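Local atomic coordinates of mutual gliding motility protein C (MglC) (Myxococcus xanthus DK 1622, PDB entry 7CT3), a protein that probably takes part in controlling cell polarity for gliding motility, as a Roadblock/LC7-domain protein that interacts with its paralog MglB. Residues Glu49-Ala60 with Val72-Met83. Sequence-based numbering, arbitrary orientation.
Sequences EYANLLTQLRNA and VSVNSEKVLTVM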
loop_
_atom_site.group_PDB
_atom_site.type_symbol
_atom_site.label_atom_id
_atom_site.label_comp_id
_atom_site.label_asym_id
_atom_site.label_seq_id
_atom_site.Cartn_x
_atom_site.Cartn_y
_atom_site.Cartn_z
ATOM N N GLU A 49 2.985 -5.527 16.006
ATOM C CA GLU A 49 3.322 -4.665 14.842
ATOM C C GLU A 49 2.078 -3.891 14.399
ATOM O O GLU A 49 2.223 -2.690 14.099
ATOM C CB GLU A 49 3.948 -5.483 13.713
ATOM C CG GLU A 49 5.317 -6.013 14.090
ATOM C CD GLU A 49 6.222 -6.372 12.932
ATOM O OE1 GLU A 49 5.750 -6.343 11.783
ATOM O OE2 GLU A 49 7.398 -6.683 13.187
ATOM N N TYR A 50 0.896 -4.515 14.405
ATOM C CA TYR A 50 -0.370 -3.834 14.022
ATOM C C TYR A 50 -0.606 -2.627 14.942
ATOM O O TYR A 50 -0.883 -1.526 14.434
ATOM C CB TYR A 50 -1.553 -4.805 14.018
ATOM C CG TYR A 50 -2.849 -4.197 13.538
ATOM C CD1 TYR A 50 -2.868 -3.211 12.562
ATOM C CD2 TYR A 50 -4.065 -4.609 14.059
ATOM C CE1 TYR A 50 -4.054 -2.643 12.126
ATOM C CE2 TYR A 50 -5.261 -4.053 13.630
ATOM C CZ TYR A 50 -5.256 -3.067 12.661
ATOM O OH TYR A 50 -6.425 -2.511 12.231
ATOM N N ALA A 51 -0.475 -2.816 16.257
ATOM C CA ALA A 51 -0.566 -1.732 17.261
ATOM C C ALA A 51 0.420 -0.616 16.890
ATOM O O ALA A 51 0.033 0.554 16.934
ATOM C CB ALA A 51 -0.294 -2.273 18.641
ATOM N N ASN A 52 1.644 -0.977 16.506
ATOM C CA ASN A 52 2.737 -0.012 16.218
ATOM C C ASN A 52 2.548 0.646 14.842
ATOM O O ASN A 52 3.305 1.587 14.558
ATOM C CB ASN A 52 4.106 -0.683 16.347
ATOM C CG ASN A 52 4.431 -1.052 17.778
ATOM O OD1 ASN A 52 3.861 -0.488 18.704
ATOM N ND2 ASN A 52 5.322 -2.009 17.970
ATOM N N LEU A 53 1.596 0.180 14.024
ATOM C CA LEU A 53 1.268 0.781 12.699
ATOM C C LEU A 53 0.126 1.797 12.836
ATOM O O LEU A 53 -0.021 2.609 11.917
ATOM C CB LEU A 53 0.860 -0.314 11.702
ATOM C CG LEU A 53 1.972 -1.227 11.186
ATOM C CD1 LEU A 53 1.396 -2.322 10.300
ATOM C CD2 LEU A 53 3.033 -0.447 10.424
ATOM N N LEU A 54 -0.671 1.739 13.909
ATOM C CA LEU A 54 -1.971 2.463 13.999
ATOM C C LEU A 54 -1.789 3.959 13.703
ATOM O O LEU A 54 -2.562 4.481 12.878
ATOM C CB LEU A 54 -2.608 2.242 15.372
ATOM C CG LEU A 54 -3.213 0.861 15.617
ATOM C CD1 LEU A 54 -3.880 0.812 16.985
ATOM C CD2 LEU A 54 -4.209 0.480 14.529
ATOM N N THR A 55 -0.824 4.630 14.340
ATOM C CA THR A 55 -0.566 6.083 14.139
ATOM C C THR A 55 -0.325 6.359 12.651
ATOM O O THR A 55 -0.929 7.316 12.112
ATOM C CB THR A 55 0.629 6.573 14.961
ATOM O OG1 THR A 55 0.313 6.346 16.332
ATOM C CG2 THR A 55 0.939 8.040 14.743
ATOM N N GLN A 56 0.532 5.548 12.025
ATOM C CA GLN A 56 1.001 5.744 10.627
ATOM C C GLN A 56 -0.119 5.383 9.644
ATOM O O GLN A 56 -0.225 6.069 8.611
ATOM C CB GLN A 56 2.279 4.941 10.383
ATOM C CG GLN A 56 3.417 5.308 11.325
ATOM C CD GLN A 56 3.549 6.801 11.521
ATOM O OE1 GLN A 56 3.655 7.571 10.565
ATOM N NE2 GLN A 56 3.546 7.224 12.775
ATOM N N LEU A 57 -0.934 4.365 9.946
ATOM C CA LEU A 57 -2.118 4.002 9.120
ATOM C C LEU A 57 -3.000 5.242 8.947
ATOM O O LEU A 57 -3.348 5.564 7.805
ATOM C CB LEU A 57 -2.914 2.868 9.780
ATOM C CG LEU A 57 -2.267 1.488 9.728
ATOM C CD1 LEU A 57 -3.067 0.484 10.542
ATOM C CD2 LEU A 57 -2.129 1.008 8.296
ATOM N N ARG A 58 -3.344 5.916 10.046
ATOM C CA ARG A 58 -4.273 7.076 10.013
ATOM C C ARG A 58 -3.605 8.233 9.252
ATOM O O ARG A 58 -4.322 8.953 8.538
ATOM C CB ARG A 58 -4.704 7.473 11.427
ATOM C CG ARG A 58 -5.899 8.419 11.464
ATOM C CD ARG A 58 -5.677 9.599 12.396
ATOM N NE ARG A 58 -4.557 10.408 11.931
ATOM C CZ ARG A 58 -4.635 11.398 11.042
ATOM N NH1 ARG A 58 -5.799 11.751 10.518
ATOM N NH2 ARG A 58 -3.538 12.041 10.683
ATOM N N ASN A 59 -2.287 8.403 9.382
ATOM C CA ASN A 59 -1.530 9.459 8.655
ATOM C C ASN A 59 -1.626 9.198 7.145
ATOM O O ASN A 59 -2.005 10.124 6.408
ATOM C CB ASN A 59 -0.069 9.543 9.103
ATOM C CG ASN A 59 0.103 10.088 10.506
ATOM O OD1 ASN A 59 -0.793 10.726 11.059
ATOM N ND2 ASN A 59 1.261 9.841 11.091
ATOM N N ALA A 60 -1.282 7.988 6.698
ATOM C CA ALA A 60 -1.294 7.596 5.267
ATOM C C ALA A 60 -2.734 7.603 4.735
ATOM O O ALA A 60 -2.932 7.972 3.558
ATOM C CB ALA A 60 -0.634 6.251 5.085
ATOM N N VAL A 72 -4.820 2.510 -0.098
ATOM C CA VAL A 72 -3.513 2.748 0.575
ATOM C C VAL A 72 -3.167 1.522 1.423
ATOM O O VAL A 72 -4.082 0.952 2.042
ATOM C CB VAL A 72 -3.549 4.035 1.418
ATOM C CG1 VAL A 72 -2.224 4.284 2.119
ATOM C CG2 VAL A 72 -3.946 5.237 0.574
ATOM N N SER A 73 -1.889 1.144 1.433
ATOM C CA SER A 73 -1.320 0.064 2.282
ATOM C C SER A 73 -0.123 0.609 3.059
ATOM O O SER A 73 0.734 1.282 2.453
ATOM C CB SER A 73 -0.923 -1.132 1.459
ATOM O OG SER A 73 -2.065 -1.737 0.883
ATOM N N VAL A 74 -0.077 0.331 4.359
ATOM C CA VAL A 74 1.112 0.586 5.215
ATOM C C VAL A 74 1.477 -0.752 5.851
ATOM O O VAL A 74 0.657 -1.277 6.639
ATOM C CB VAL A 74 0.837 1.689 6.252
ATOM C CG1 VAL A 74 2.017 1.899 7.182
ATOM C CG2 VAL A 74 0.454 3.001 5.579
ATOM N N ASN A 75 2.631 -1.301 5.471
ATOM C CA ASN A 75 3.007 -2.707 5.757
ATOM C C ASN A 75 4.258 -2.745 6.635
ATOM O O ASN A 75 5.139 -1.880 6.481
ATOM C CB ASN A 75 3.223 -3.501 4.468
ATOM C CG ASN A 75 1.991 -3.553 3.590
ATOM O OD1 ASN A 75 0.871 -3.367 4.064
ATOM N ND2 ASN A 75 2.189 -3.811 2.306
ATOM N N SER A 76 4.311 -3.730 7.525
ATOM C CA SER A 76 5.500 -4.092 8.330
ATOM C C SER A 76 6.008 -5.451 7.841
ATOM O O SER A 76 5.428 -5.989 6.871
ATOM C CB SER A 76 5.155 -4.111 9.791
ATOM O OG SER A 76 4.204 -5.130 10.063
ATOM N N GLU A 77 7.041 -5.986 8.488
ATOM C CA GLU A 77 7.562 -7.349 8.214
ATOM C C GLU A 77 6.439 -8.377 8.425
ATOM O O GLU A 77 6.338 -9.296 7.606
ATOM C CB GLU A 77 8.784 -7.636 9.091
ATOM C CG GLU A 77 10.006 -6.828 8.688
ATOM C CD GLU A 77 11.255 -7.058 9.525
ATOM O OE1 GLU A 77 11.268 -8.019 10.328
ATOM O OE2 GLU A 77 12.216 -6.273 9.371
ATOM N N LYS A 78 5.604 -8.209 9.456
ATOM C CA LYS A 78 4.640 -9.254 9.909
ATOM C C LYS A 78 3.192 -8.916 9.527
ATOM O O LYS A 78 2.358 -9.841 9.547
ATOM C CB LYS A 78 4.746 -9.448 11.424
ATOM C CG LYS A 78 6.097 -9.942 11.916
ATOM C CD LYS A 78 6.116 -10.243 13.403
ATOM C CE LYS A 78 7.498 -10.573 13.924
ATOM N NZ LYS A 78 7.538 -10.561 15.405
ATOM N N VAL A 79 2.876 -7.661 9.204
ATOM C CA VAL A 79 1.463 -7.221 9.012
ATOM C C VAL A 79 1.353 -6.417 7.723
ATOM O O VAL A 79 2.197 -5.530 7.503
ATOM C CB VAL A 79 0.940 -6.396 10.201
ATOM C CG1 VAL A 79 -0.499 -5.948 9.982
ATOM C CG2 VAL A 79 1.070 -7.153 11.509
ATOM N N LEU A 80 0.329 -6.728 6.930
ATOM C CA LEU A 80 -0.062 -5.967 5.722
ATOM C C LEU A 80 -1.407 -5.303 6.005
ATOM O O LEU A 80 -2.232 -5.911 6.719
ATOM C CB LEU A 80 -0.156 -6.913 4.525
ATOM C CG LEU A 80 0.983 -7.918 4.380
ATOM C CD1 LEU A 80 0.738 -8.830 3.190
ATOM C CD2 LEU A 80 2.328 -7.219 4.250
ATOM N N THR A 81 -1.613 -4.098 5.483
ATOM C CA THR A 81 -2.900 -3.374 5.600
ATOM C C THR A 81 -3.357 -2.931 4.214
ATOM O O THR A 81 -2.501 -2.730 3.324
ATOM C CB THR A 81 -2.829 -2.203 6.584
ATOM O OG1 THR A 81 -1.958 -1.206 6.050
ATOM C CG2 THR A 81 -2.370 -2.636 7.961
ATOM N N VAL A 82 -4.672 -2.828 4.062
ATOM C CA VAL A 82 -5.368 -2.253 2.881
ATOM C C VAL A 82 -6.439 -1.326 3.433
ATOM O O VAL A 82 -7.189 -1.735 4.319
ATOM C CB VAL A 82 -6.011 -3.338 1.998
ATOM C CG1 VAL A 82 -6.487 -2.750 0.682
ATOM C CG2 VAL A 82 -5.086 -4.516 1.769
HETATM N N MSE A 83 -6.506 -0.109 2.888
HETATM C CA MSE A 83 -7.455 0.887 3.351
HETATM C C MSE A 83 -8.162 1.521 2.159
HETATM O O MSE A 83 -7.533 1.767 1.130
HETATM C CB MSE A 83 -6.731 1.964 4.159
HETATM C CG MSE A 83 -6.124 1.459 5.435
HETATM SE SE MSE A 83 -5.030 2.854 6.225
HETATM C CE MSE A 83 -3.308 2.647 5.312
#
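E49 of helix 49-60 reaches S76 and K78 in the turn between strands 72-75 and 79-83, where its OE1 accepts two hydrogen bonds. S76 OG gives one at 2.6 Å on the anti side of the carboxylate, and K78 N the other at 3.0 Å on the syn side, 33° out of plane. A chi1 of 64° places S76 OG between the backbone N and the carbonyl carbon, where it gives to E49 and also accepts from V79 N, an ST motif. The extended K78 chain crosses E49 at about a right angle. An alanine in place of E49 would probably leave K78 N and the S76 hydroxyl without their acceptor and the turn less firmly tied to the helix. L53 slides past V74 and sets CD1 4.1 Å from V79 CB; L57 CD2 meets M83 CE at 3.6 Å and T81 tip to tip; A60 CB presses tightly on V74 CG2 at 3.5 Å. T81 OG1 donates to V74 O, joining the strands. Helix 44-61 covers one face of the Roadblock/LC7 sheet, its segment 49-60 at 38° to strand 79-83, while S73, L80 and V82 face helix 102-117 and residues 72-75 pair antiparallel with a strand of the second subunit.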